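Local structure of cycloalternan-forming enzyme (Listeria monocytogenes serovar 1/2a, 5F7U) at residues R25-R28 against G33-V36; F290-N295 against A620-V625; G504-F509 against E540-R545; W676-R681 against E685-T690; T918-A923 against I931-V936. The protein belongs to glycosyl hydrolase family 31 and joins a TIM barrel to several beta-rich domains, among them a family 6 carbohydrate-binding module. The protein carries 1 engineered substitution. All blocks are in the same frame, centred on the assembly; numbering follows the deposited sequence.

Contact 1 of 5, residues R25-R28 against G33-V36; sequences RSPR and GEDV
Arg25 and Val36 each place a gamma carbon trans to their own backbone nitrogen (Arg25 CG, chi1 170°; Val36 CG1, chi1 -180°), and in this strand pairing the two side chains run alongside each other, with Arg25 CG 3.9 Å from Val36 CG1. The setting is the N-terminal Lmo2446-like region, of the E-set clan, where strand 25-26 pairs antiparallel with strand 36-43 and the chain reverses between them. Phe113 of strand 106-129 touches both side chains. Beyond Ser26 a cis peptide bond leads into Pro27, whose ring packs on the incoming chain: Pro27 CD is 3.4 Å from Asp35 O, and Pro27 CG is 3.3 Å from Glu34 OE1. That carboxylate oxygen has its polar partner within the turn, in the backbone nitrogen of Lys31. Between the backbones, Val36 CA offers a CA-H...O contact to Ser26 O at 3.6 Å. The first segment also locks its own curve. Bent at chi3 (73°), the Arg25 chain turns its guanidinium side-on to Arg28, and one carbonyl oxygen, Arg28 O, lies in the guanidinium plane and accepts from both Arg25 NE (2.9 Å) and Arg25 NH1 (2.8 Å).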
# COMPACT_ATOMS: atom_id res chain seq x y z
N ARG A 25 1.23 -17.17 -33.79
CA ARG A 25 2.54 -17.08 -34.42
C ARG A 25 3.59 -16.98 -33.32
O ARG A 25 3.38 -16.28 -32.32
CB ARG A 25 2.59 -15.84 -35.29
CG ARG A 25 3.98 -15.51 -35.82
CD ARG A 25 3.86 -14.38 -36.82
NE ARG A 25 3.58 -13.08 -36.18
CZ ARG A 25 2.70 -12.20 -36.63
NH1 ARG A 25 2.59 -11.03 -36.03
NH2 ARG A 25 1.91 -12.49 -37.68
N SER A 26 4.71 -17.66 -33.50
CA SER A 26 5.80 -17.59 -32.51
C SER A 26 7.13 -17.35 -33.21
O SER A 26 7.46 -18.10 -34.14
CB SER A 26 5.84 -18.87 -31.66
OG SER A 26 6.88 -18.76 -30.68
N PRO A 27 7.89 -16.30 -32.83
CA PRO A 27 7.48 -15.24 -31.89
C PRO A 27 6.32 -14.41 -32.43
O PRO A 27 6.15 -14.30 -33.65
CB PRO A 27 8.71 -14.34 -31.80
CG PRO A 27 9.78 -14.96 -32.64
CD PRO A 27 9.11 -15.93 -33.57
N ARG A 28 5.55 -13.79 -31.54
CA ARG A 28 4.46 -12.91 -31.98
C ARG A 28 4.98 -11.77 -32.86
O ARG A 28 4.39 -11.47 -33.90
CB ARG A 28 3.70 -12.35 -30.77
CG ARG A 28 2.85 -13.42 -30.07
CD ARG A 28 2.20 -12.82 -28.83
NE ARG A 28 1.42 -13.82 -28.11
CZ ARG A 28 1.09 -13.75 -26.81
NH1 ARG A 28 1.51 -12.72 -26.05
NH2 ARG A 28 0.34 -14.72 -26.28
N GLY A 33 16.70 -12.61 -37.55
CA GLY A 33 17.33 -13.90 -37.24
C GLY A 33 16.50 -14.89 -36.45
O GLY A 33 16.99 -15.98 -36.13
N GLU A 34 15.26 -14.54 -36.12
CA GLU A 34 14.37 -15.44 -35.38
C GLU A 34 13.51 -16.29 -36.31
O GLU A 34 12.81 -15.77 -37.18
CB GLU A 34 13.47 -14.67 -34.39
CG GLU A 34 14.27 -13.92 -33.34
CD GLU A 34 13.41 -13.22 -32.31
OE1 GLU A 34 12.28 -12.80 -32.64
OE2 GLU A 34 13.89 -13.05 -31.16
N ASP A 35 13.56 -17.60 -36.11
CA ASP A 35 12.70 -18.51 -36.85
C ASP A 35 11.22 -18.28 -36.51
O ASP A 35 10.86 -18.20 -35.34
CB ASP A 35 13.10 -19.96 -36.57
CG ASP A 35 12.28 -20.93 -37.36
OD1 ASP A 35 12.20 -20.73 -38.59
OD2 ASP A 35 11.73 -21.88 -36.76
N VAL A 36 10.39 -18.16 -37.54
CA VAL A 36 8.97 -17.81 -37.38
C VAL A 36 8.11 -19.04 -37.66
O VAL A 36 8.15 -19.59 -38.76
CB VAL A 36 8.55 -16.64 -38.28
CG1 VAL A 36 7.07 -16.28 -38.09
CG2 VAL A 36 9.44 -15.42 -38.03

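Contact 2 of 5, residues F290-N295 against A620-V625; sequences FFVSAN and ASTSGV
Val292 and Thr622 make the apolar part of this contact, in which a strand of the mutarotase-like N-terminal domain meets the C-terminal end of a helix of the TIM-barrel domain. With Thr622 CG2 trans to the backbone N (Thr622 OG1 at chi1 -66°), it is the methyl that meets the valine: Thr622 CG2 lies 3.6 Å from Val292 CG2 and 3.7 Å from Val292 CB. The aromatic part belongs to Phe290. Its ring brings CE2 to 3.4 Å from Thr622 O, while Ser623 CA sits at the ring edge, 4.0 Å from Phe290 CD2. Tyr350 stacks on the same ring. Polar bonding is absent between the two segments themselves, but Ser623 OG bridges to Gly254 N on strand 250-254, the neighbour of strand 287-293, and also bonds to Ser619 O of its own helix. A Schellman motif ends that helix: Gly624, at positive phi, is its C-prime residue, Val625 N bonds to Ala620 O at 2.9 Å and Gly624 N to Ser621 O at 3.0 Å. The segments thus meet through methyls, ring edge and one carbonyl oxygen, by fit and burial, while Ser623 OG adds a polar tie to the adjoining strand and Thr622 OG1 has a weak bond to Leu618 O within its helix.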
# COMPACT_ATOMS: atom_id res chain seq x y z
N PHE A 290 6.56 2.26 -11.57
CA PHE A 290 7.23 3.23 -10.73
C PHE A 290 7.91 2.44 -9.64
O PHE A 290 7.30 1.58 -9.01
CB PHE A 290 6.19 4.17 -10.09
CG PHE A 290 6.73 5.06 -8.99
CD1 PHE A 290 7.84 5.92 -9.19
CD2 PHE A 290 6.08 5.10 -7.76
CE1 PHE A 290 8.30 6.75 -8.17
CE2 PHE A 290 6.54 5.94 -6.72
CZ PHE A 290 7.64 6.76 -6.93
N PHE A 291 9.19 2.73 -9.42
CA PHE A 291 9.89 2.20 -8.26
C PHE A 291 10.65 3.28 -7.51
O PHE A 291 10.99 4.32 -8.07
CB PHE A 291 10.83 1.02 -8.63
CG PHE A 291 12.08 1.41 -9.38
CD1 PHE A 291 13.19 1.92 -8.71
CD2 PHE A 291 12.17 1.21 -10.77
CE1 PHE A 291 14.35 2.27 -9.39
CE2 PHE A 291 13.33 1.55 -11.46
CZ PHE A 291 14.41 2.08 -10.77
N VAL A 292 10.90 3.01 -6.24
CA VAL A 292 11.73 3.88 -5.40
C VAL A 292 12.95 3.09 -4.98
O VAL A 292 12.81 1.95 -4.52
CB VAL A 292 10.94 4.35 -4.16
CG1 VAL A 292 11.86 5.09 -3.18
CG2 VAL A 292 9.77 5.23 -4.58
N SER A 293 14.13 3.70 -5.15
CA SER A 293 15.37 3.08 -4.69
C SER A 293 15.80 3.69 -3.37
O SER A 293 15.67 4.90 -3.17
CB SER A 293 16.47 3.24 -5.74
OG SER A 293 17.74 3.01 -5.15
N ALA A 294 16.35 2.85 -2.49
CA ALA A 294 16.93 3.35 -1.26
C ALA A 294 18.19 4.20 -1.49
O ALA A 294 18.69 4.83 -0.56
CB ALA A 294 17.19 2.20 -0.30
N ASN A 295 18.68 4.26 -2.74
CA ASN A 295 19.70 5.24 -3.14
C ASN A 295 19.16 6.64 -3.43
O ASN A 295 19.85 7.48 -3.99
CB ASN A 295 20.57 4.70 -4.29
CG ASN A 295 21.53 3.63 -3.81
OD1 ASN A 295 21.49 3.26 -2.63
ND2 ASN A 295 22.35 3.11 -4.70
N ALA A 620 2.49 -1.52 -2.29
CA ALA A 620 1.45 -0.59 -2.76
C ALA A 620 1.66 0.80 -2.17
O ALA A 620 1.55 1.80 -2.88
CB ALA A 620 0.05 -1.11 -2.45
N SER A 621 2.02 0.85 -0.88
CA SER A 621 2.32 2.10 -0.20
C SER A 621 3.40 2.93 -0.89
O SER A 621 3.22 4.14 -1.14
CB SER A 621 2.75 1.77 1.23
OG SER A 621 3.33 2.91 1.83
N THR A 622 4.52 2.28 -1.18
CA THR A 622 5.63 2.95 -1.88
C THR A 622 5.21 3.47 -3.26
O THR A 622 5.70 4.51 -3.70
CB THR A 622 6.83 1.99 -1.98
OG1 THR A 622 7.32 1.76 -0.65
CG2 THR A 622 7.98 2.59 -2.85
N SER A 623 4.25 2.76 -3.87
CA SER A 623 3.71 3.06 -5.19
C SER A 623 2.59 4.10 -5.16
O SER A 623 1.97 4.37 -6.18
CB SER A 623 3.21 1.76 -5.86
OG SER A 623 4.24 0.79 -5.87
N GLY A 624 2.35 4.70 -3.99
CA GLY A 624 1.38 5.80 -3.87
C GLY A 624 -0.05 5.34 -3.60
O GLY A 624 -0.98 6.16 -3.59
N VAL A 625 -0.23 4.03 -3.37
CA VAL A 625 -1.56 3.49 -3.05
C VAL A 625 -1.56 3.28 -1.52
O VAL A 625 -1.08 2.27 -1.01
CB VAL A 625 -1.88 2.19 -3.83
CG1 VAL A 625 -3.23 1.61 -3.42
CG2 VAL A 625 -1.88 2.48 -5.32

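Contact 3 of 5, residues G504-F509 against E540-R545; sequences GILLDF and EMVWGR
Leu506 drives both of its methyls against Met541 and Val542 in the TIM-barrel domain, where the second segment belongs to the loop that follows barrel strand 534-536. This is the tight part, and it is wholly buried. One branch, Leu506 CD1, reaches Val542 CG2 at 3.7 Å, the two side chains crossing at about a right angle, and the same methyl lies 3.8 Å from Met541 O. The other branch serves the methionine: Leu506 CD2 is 3.8 Å from Met541 CB. Tyr562 of helix 555-577 touches both Leu506 and Val542 and so closes over the cluster. Tyr493 OH pins the loop backbone by hydrogen bonds with Met541 O and Trp543 N. Farther along, at Gly544 and Arg545, the loop is partly exposed and parts from the strand segment. Polar grips take over there, Arg545 forming salt bridges with Asp29 and Asp15 of the N-terminal region. The Met541 side chain is about 7 Å from a bound alpha-D-glucopyranose. With CG trans to the carbonyl carbon (chi1 -68°) and an extended chain beyond, the methionine carries its sulfur past the leucine, Met541 SD 3.9 Å from Leu506 CD2.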
# COMPACT_ATOMS: atom_id res chain seq x y z
N GLY A 504 -18.70 -12.24 -21.79
CA GLY A 504 -19.32 -10.98 -21.39
C GLY A 504 -18.76 -9.81 -22.20
O GLY A 504 -17.63 -9.86 -22.68
N ILE A 505 -19.54 -8.74 -22.29
CA ILE A 505 -19.15 -7.57 -23.05
C ILE A 505 -18.68 -6.47 -22.09
O ILE A 505 -19.45 -6.00 -21.25
CB ILE A 505 -20.31 -7.09 -23.97
CG1 ILE A 505 -20.74 -8.22 -24.92
CG2 ILE A 505 -19.90 -5.86 -24.76
CD1 ILE A 505 -22.03 -7.94 -25.68
N LEU A 506 -17.42 -6.07 -22.20
CA LEU A 506 -16.93 -4.97 -21.38
C LEU A 506 -17.53 -3.63 -21.79
O LEU A 506 -17.70 -3.36 -22.97
CB LEU A 506 -15.41 -4.84 -21.49
CG LEU A 506 -14.51 -5.88 -20.85
CD1 LEU A 506 -13.08 -5.35 -20.94
CD2 LEU A 506 -14.89 -6.08 -19.38
N LEU A 507 -17.88 -2.81 -20.79
CA LEU A 507 -18.27 -1.43 -21.05
C LEU A 507 -17.01 -0.64 -21.38
O LEU A 507 -16.01 -0.73 -20.67
CB LEU A 507 -19.00 -0.84 -19.83
CG LEU A 507 -19.71 0.52 -19.92
CD1 LEU A 507 -18.78 1.72 -19.84
CD2 LEU A 507 -20.62 0.59 -21.15
N ASP A 508 -17.04 0.12 -22.46
CA ASP A 508 -15.89 0.94 -22.80
C ASP A 508 -15.85 2.21 -21.94
O ASP A 508 -16.50 3.21 -22.28
CB ASP A 508 -15.89 1.28 -24.29
CG ASP A 508 -14.70 2.14 -24.71
OD1 ASP A 508 -13.86 2.53 -23.85
OD2 ASP A 508 -14.59 2.42 -25.93
N PHE A 509 -15.08 2.16 -20.85
CA PHE A 509 -14.98 3.30 -19.92
C PHE A 509 -14.24 4.51 -20.48
O PHE A 509 -14.22 5.56 -19.84
CB PHE A 509 -14.48 2.86 -18.53
CG PHE A 509 -15.51 2.11 -17.75
CD1 PHE A 509 -16.48 2.80 -17.01
CD2 PHE A 509 -15.58 0.72 -17.82
CE1 PHE A 509 -17.47 2.11 -16.32
CE2 PHE A 509 -16.57 0.02 -17.12
CZ PHE A 509 -17.53 0.73 -16.38
N GLU A 540 -9.48 -6.71 -14.89
CA GLU A 540 -8.30 -7.31 -15.54
C GLU A 540 -8.74 -8.14 -16.76
O GLU A 540 -8.36 -9.30 -16.91
CB GLU A 540 -7.53 -8.21 -14.55
CG GLU A 540 -7.33 -7.61 -13.14
CD GLU A 540 -8.48 -7.89 -12.17
OE1 GLU A 540 -8.34 -7.60 -10.97
OE2 GLU A 540 -9.54 -8.41 -12.57
N MET A 541 -9.56 -7.53 -17.61
CA MET A 541 -10.38 -8.27 -18.54
C MET A 541 -10.15 -7.88 -20.00
O MET A 541 -10.84 -8.38 -20.88
CB MET A 541 -11.85 -8.07 -18.17
CG MET A 541 -12.22 -8.74 -16.86
SD MET A 541 -13.67 -7.94 -16.15
CE MET A 541 -14.05 -9.15 -14.89
N VAL A 542 -9.18 -7.01 -20.25
CA VAL A 542 -8.86 -6.58 -21.63
C VAL A 542 -7.77 -7.47 -22.22
O VAL A 542 -6.60 -7.38 -21.83
CB VAL A 542 -8.44 -5.09 -21.70
CG1 VAL A 542 -7.96 -4.73 -23.11
CG2 VAL A 542 -9.58 -4.18 -21.29
N TRP A 543 -8.16 -8.29 -23.19
CA TRP A 543 -7.21 -9.07 -23.98
C TRP A 543 -7.36 -8.69 -25.46
O TRP A 543 -8.32 -8.01 -25.85
CB TRP A 543 -7.49 -10.56 -23.80
CG TRP A 543 -6.87 -11.18 -22.55
CD1 TRP A 543 -5.59 -11.65 -22.42
CD2 TRP A 543 -7.51 -11.42 -21.29
NE1 TRP A 543 -5.39 -12.16 -21.16
CE2 TRP A 543 -6.56 -12.04 -20.45
CE3 TRP A 543 -8.80 -11.17 -20.80
CZ2 TRP A 543 -6.85 -12.42 -19.14
CZ3 TRP A 543 -9.10 -11.55 -19.51
CH2 TRP A 543 -8.12 -12.17 -18.68
N GLY A 544 -6.42 -9.18 -26.26
CA GLY A 544 -6.51 -9.09 -27.73
C GLY A 544 -5.82 -7.82 -28.19
O GLY A 544 -6.10 -6.73 -27.71
N ARG A 545 -4.91 -7.96 -29.16
CA ARG A 545 -4.20 -6.79 -29.68
C ARG A 545 -5.08 -5.84 -30.47
O ARG A 545 -4.86 -4.63 -30.47
CB ARG A 545 -3.09 -7.24 -30.56
CG ARG A 545 -1.98 -7.82 -29.76
CD ARG A 545 -0.71 -7.27 -30.31
NE ARG A 545 0.39 -7.93 -29.66
CZ ARG A 545 1.64 -7.91 -30.09
NH1 ARG A 545 1.94 -7.27 -31.22
NH2 ARG A 545 2.56 -8.57 -29.42

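Contact 4 of 5, residues W676-R681 against E685-T690; sequences WNAVAR and ETILPT
Ile687 packs against Ala678 and Val679 where two consecutive helices, 675-682 and 687-700, are joined by a short connection in the TIM-barrel domain. Its side chain can be followed outward atom by atom. At the root, Ile687 CB touches Val679 CG2 at 3.8 Å, the isoleucine and valine overlapping flank to flank and pointing contrary ways. One branch, Ile687 CG2, is trans to the backbone N and meets the Ala678 methyl, 4.0 Å from Ala678 CB. The other, which leaves beside that nitrogen (Ile687 CG1, chi1 -77°), carries its terminal methyl over the backbone of the first helix, where Ile687 CD1 lies 3.8 Å from Ala678 O. This carbonyl oxygen is hydrogen-bonded to Thr682 OG1 one turn on. Val679 is the matching piece, its two methyls splitting the work. Val679 CG2 wedges near the start of the second helix, 3.8 Å from Leu688 N and 4.1 Å from Leu688 CB. Val679 CG1 reaches the exposed end of the connection, 3.9 Å from Glu685 CA. The buried side is covered by helix 642-653, whose Tyr645 touches both Ala678 and Ile687 and whose Ala642 adds to the isoleucine's surroundings. On another flank Leu688 touches Asn390, in the loop after helix 377-389. The pair of helices follows the eighth barrel strand, 657-660, and packs among helices surrounding the barrel.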
# COMPACT_ATOMS: atom_id res chain seq x y z
N TRP A 676 -17.49 -12.95 16.03
CA TRP A 676 -18.46 -13.86 16.62
C TRP A 676 -18.46 -15.23 15.91
O TRP A 676 -18.51 -16.28 16.57
CB TRP A 676 -19.87 -13.22 16.72
CG TRP A 676 -20.43 -12.73 15.41
CD1 TRP A 676 -21.16 -13.46 14.53
CD2 TRP A 676 -20.30 -11.41 14.84
NE1 TRP A 676 -21.48 -12.69 13.42
CE2 TRP A 676 -20.96 -11.44 13.58
CE3 TRP A 676 -19.67 -10.23 15.25
CZ2 TRP A 676 -21.04 -10.31 12.74
CZ3 TRP A 676 -19.73 -9.10 14.40
CH2 TRP A 676 -20.41 -9.16 13.16
N ASN A 677 -18.38 -15.24 14.58
CA ASN A 677 -18.24 -16.52 13.88
C ASN A 677 -16.92 -17.21 14.11
O ASN A 677 -16.87 -18.45 14.12
CB ASN A 677 -18.51 -16.41 12.37
CG ASN A 677 -18.82 -17.77 11.75
OD1 ASN A 677 -19.68 -18.49 12.26
ND2 ASN A 677 -18.07 -18.15 10.72
N ALA A 678 -15.85 -16.43 14.30
CA ALA A 678 -14.54 -17.01 14.59
C ALA A 678 -14.58 -17.77 15.93
O ALA A 678 -14.07 -18.89 16.03
CB ALA A 678 -13.44 -15.95 14.56
N VAL A 679 -15.22 -17.17 16.94
CA VAL A 679 -15.49 -17.84 18.22
C VAL A 679 -16.26 -19.15 17.97
O VAL A 679 -15.86 -20.21 18.48
CB VAL A 679 -16.24 -16.90 19.22
CG1 VAL A 679 -16.78 -17.68 20.42
CG2 VAL A 679 -15.32 -15.80 19.69
N ALA A 680 -17.33 -19.09 17.18
CA ALA A 680 -18.17 -20.28 16.90
C ALA A 680 -17.38 -21.40 16.21
O ALA A 680 -17.43 -22.55 16.67
CB ALA A 680 -19.39 -19.89 16.08
N ARG A 681 -16.61 -21.06 15.18
CA ARG A 681 -15.87 -22.03 14.37
C ARG A 681 -14.67 -22.66 15.07
O ARG A 681 -14.43 -23.86 14.91
CB ARG A 681 -15.41 -21.40 13.04
CG ARG A 681 -16.54 -21.09 12.05
CD ARG A 681 -17.25 -22.34 11.54
NE ARG A 681 -16.33 -23.31 10.91
CZ ARG A 681 -15.96 -23.32 9.63
NH1 ARG A 681 -16.42 -22.42 8.78
NH2 ARG A 681 -15.10 -24.24 9.20
N GLU A 685 -13.29 -18.78 22.81
CA GLU A 685 -14.06 -17.62 23.25
C GLU A 685 -13.21 -16.35 23.40
O GLU A 685 -13.72 -15.24 23.27
CB GLU A 685 -14.83 -17.92 24.54
CG GLU A 685 -16.02 -18.87 24.33
CD GLU A 685 -16.92 -19.05 25.55
OE1 GLU A 685 -16.94 -18.19 26.48
OE2 GLU A 685 -17.66 -20.06 25.59
N THR A 686 -11.91 -16.53 23.66
CA THR A 686 -11.00 -15.39 23.88
C THR A 686 -10.75 -14.55 22.61
O THR A 686 -10.20 -13.46 22.70
CB THR A 686 -9.65 -15.81 24.47
OG1 THR A 686 -8.92 -16.56 23.49
CG2 THR A 686 -9.83 -16.64 25.75
N ILE A 687 -11.17 -15.06 21.45
CA ILE A 687 -11.10 -14.29 20.20
C ILE A 687 -11.87 -12.97 20.32
O ILE A 687 -11.38 -11.93 19.87
CB ILE A 687 -11.60 -15.11 18.99
CG1 ILE A 687 -10.54 -16.13 18.55
CG2 ILE A 687 -11.96 -14.21 17.81
CD1 ILE A 687 -11.04 -17.14 17.54
N LEU A 688 -13.05 -13.03 20.92
CA LEU A 688 -13.89 -11.84 21.03
C LEU A 688 -13.22 -10.68 21.81
O LEU A 688 -13.15 -9.57 21.25
CB LEU A 688 -15.33 -12.14 21.50
CG LEU A 688 -16.21 -10.89 21.58
CD1 LEU A 688 -16.49 -10.28 20.20
CD2 LEU A 688 -17.51 -11.22 22.31
N PRO A 689 -12.74 -10.92 23.06
CA PRO A 689 -12.08 -9.81 23.77
C PRO A 689 -10.80 -9.32 23.10
O PRO A 689 -10.51 -8.12 23.15
CB PRO A 689 -11.79 -10.38 25.18
CG PRO A 689 -12.03 -11.85 25.08
CD PRO A 689 -13.05 -12.03 23.99
N THR A 690 -10.07 -10.22 22.43
CA THR A 690 -8.88 -9.81 21.68
C THR A 690 -9.26 -8.95 20.47
O THR A 690 -8.65 -7.88 20.25
CB THR A 690 -8.02 -11.04 21.29
OG1 THR A 690 -7.62 -11.69 22.50
CG2 THR A 690 -6.78 -10.61 20.52

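Contact 5 of 5, residues T918-A923 against I931-V936; sequences TYVKAA and IVLNGV
Thr918 and Leu933 meet end-on across the interior of a beta sandwich, with Leu933 CD2 3.9 Å from Thr918 CB and 4.0 Å from Thr918 CG2. The methyl of the threonine, trans to its backbone nitrogen while OG1 sits at chi1 -53°, helps form this apolar meeting; the hydroxyl is hydrogen-bonded to Ser880 OG instead. Next along the strands the orientation changes. Val920 and Ile931 lie antiparallel, side against side, and the closest carbons are Val920 CG1 and Ile931 CG2 at 3.8 Å. The second valine branch turns to the leucine, whose side chain it meets at a slant, Val920 CG2 being 4.2 Å from Leu933 CD1. The valine thus fits between Ile931 and Leu933, one methyl for each. At the far end the approach is looser, Ala922 CB lying 4.4 Å from Ile931 CD1. The geometry is that of two sheets packed face to face: the axes of strands 918-922 and 931-934 come within 9.6 Å at 150° between their directions, too far apart for backbone pairing. Each strand is paired in its own sheet. Strand 917-922 lies between 874-879 and 908-912, strand 929-934 between 862-867 and 885-888. Met876 and Val878 on one sheet, and Val886 and Ile888 on the other, extend the same buried layer.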
# COMPACT_ATOMS: atom_id res chain seq x y z
N THR A 918 1.40 11.76 32.75
CA THR A 918 0.71 12.89 33.36
C THR A 918 -0.50 13.31 32.51
O THR A 918 -0.33 13.73 31.36
CB THR A 918 1.63 14.10 33.54
OG1 THR A 918 2.81 13.69 34.26
CG2 THR A 918 0.91 15.18 34.36
N TYR A 919 -1.69 13.25 33.09
CA TYR A 919 -2.89 13.72 32.40
C TYR A 919 -3.09 15.19 32.73
O TYR A 919 -2.98 15.56 33.90
CB TYR A 919 -4.15 12.98 32.87
CG TYR A 919 -4.25 11.47 32.64
CD1 TYR A 919 -3.13 10.68 32.39
CD2 TYR A 919 -5.49 10.83 32.77
CE1 TYR A 919 -3.24 9.30 32.22
CE2 TYR A 919 -5.61 9.46 32.62
CZ TYR A 919 -4.48 8.70 32.35
OH TYR A 919 -4.59 7.34 32.20
N VAL A 920 -3.36 16.01 31.71
CA VAL A 920 -3.67 17.45 31.93
C VAL A 920 -4.95 17.81 31.16
O VAL A 920 -4.98 17.69 29.94
CB VAL A 920 -2.51 18.38 31.49
CG1 VAL A 920 -2.86 19.85 31.75
CG2 VAL A 920 -1.21 18.03 32.21
N LYS A 921 -5.98 18.22 31.89
CA LYS A 921 -7.23 18.64 31.28
C LYS A 921 -7.26 20.15 31.13
O LYS A 921 -7.09 20.88 32.11
CB LYS A 921 -8.43 18.17 32.11
CG LYS A 921 -9.79 18.49 31.49
CD LYS A 921 -10.91 17.95 32.36
CE LYS A 921 -11.10 16.45 32.21
NZ LYS A 921 -12.34 15.98 32.90
N ALA A 922 -7.47 20.60 29.89
CA ALA A 922 -7.68 22.03 29.58
C ALA A 922 -9.09 22.19 29.05
O ALA A 922 -9.57 21.37 28.28
CB ALA A 922 -6.68 22.50 28.53
N ALA A 923 -9.76 23.25 29.51
CA ALA A 923 -11.11 23.56 29.04
C ALA A 923 -11.08 24.00 27.57
O ALA A 923 -10.05 24.44 27.07
CB ALA A 923 -11.71 24.66 29.92
N ILE A 931 0.37 25.42 28.43
CA ILE A 931 0.38 24.40 29.49
C ILE A 931 1.84 24.16 29.87
O ILE A 931 2.68 23.96 28.99
CB ILE A 931 -0.27 23.07 29.03
CG1 ILE A 931 -1.76 23.28 28.66
CG2 ILE A 931 -0.12 21.97 30.09
CD1 ILE A 931 -2.38 22.10 27.91
N VAL A 932 2.15 24.22 31.16
CA VAL A 932 3.51 23.90 31.63
C VAL A 932 3.44 22.84 32.72
O VAL A 932 2.70 23.01 33.71
CB VAL A 932 4.28 25.15 32.12
CG1 VAL A 932 5.68 24.77 32.55
CG2 VAL A 932 4.35 26.22 31.03
N LEU A 933 4.20 21.76 32.54
CA LEU A 933 4.40 20.76 33.58
C LEU A 933 5.72 21.07 34.27
O LEU A 933 6.77 21.13 33.62
CB LEU A 933 4.45 19.34 32.98
CG LEU A 933 3.18 18.67 32.46
CD1 LEU A 933 2.60 19.38 31.24
CD2 LEU A 933 3.51 17.24 32.07
N ASN A 934 5.66 21.28 35.59
CA ASN A 934 6.85 21.60 36.39
C ASN A 934 7.33 20.43 37.23
O ASN A 934 6.54 19.61 37.67
CB ASN A 934 6.58 22.77 37.32
CG ASN A 934 6.25 24.04 36.58
OD1 ASN A 934 5.13 24.57 36.69
ND2 ASN A 934 7.21 24.55 35.81
N GLY A 935 8.64 20.38 37.45
CA GLY A 935 9.23 19.34 38.29
C GLY A 935 9.24 17.96 37.67
O GLY A 935 9.31 16.97 38.40
N VAL A 936 9.17 17.89 36.34
CA VAL A 936 9.11 16.59 35.63
C VAL A 936 10.45 16.18 35.04
O VAL A 936 11.21 17.01 34.58
CB VAL A 936 8.09 16.60 34.48
CG1 VAL A 936 6.67 16.70 35.03
CG2 VAL A 936 8.38 17.74 33.49

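From the N terminus, contact 1 closes first, a short reversal of the chain within the Lmo2446-like region. Contact 2 then opens at 290-295 and closes more than 300 residues later at 620-625, tying the mutarotase-like domain to the TIM-barrel domain. Contact 3 closes a smaller loop wholly inside that span, and none of the loops cross. Contacts 4 and 5 follow in series, one joining successive helices that follow the eighth barrel strand, the other two facing sheets of a later beta domain. Contacts 1 and 3 touch, though they belong to different domains: Arg28 CB packs 4.2 Å from Arg545 NH2. Contacts 1 and 5 lie farthest apart, with centres about 77 Å from each other.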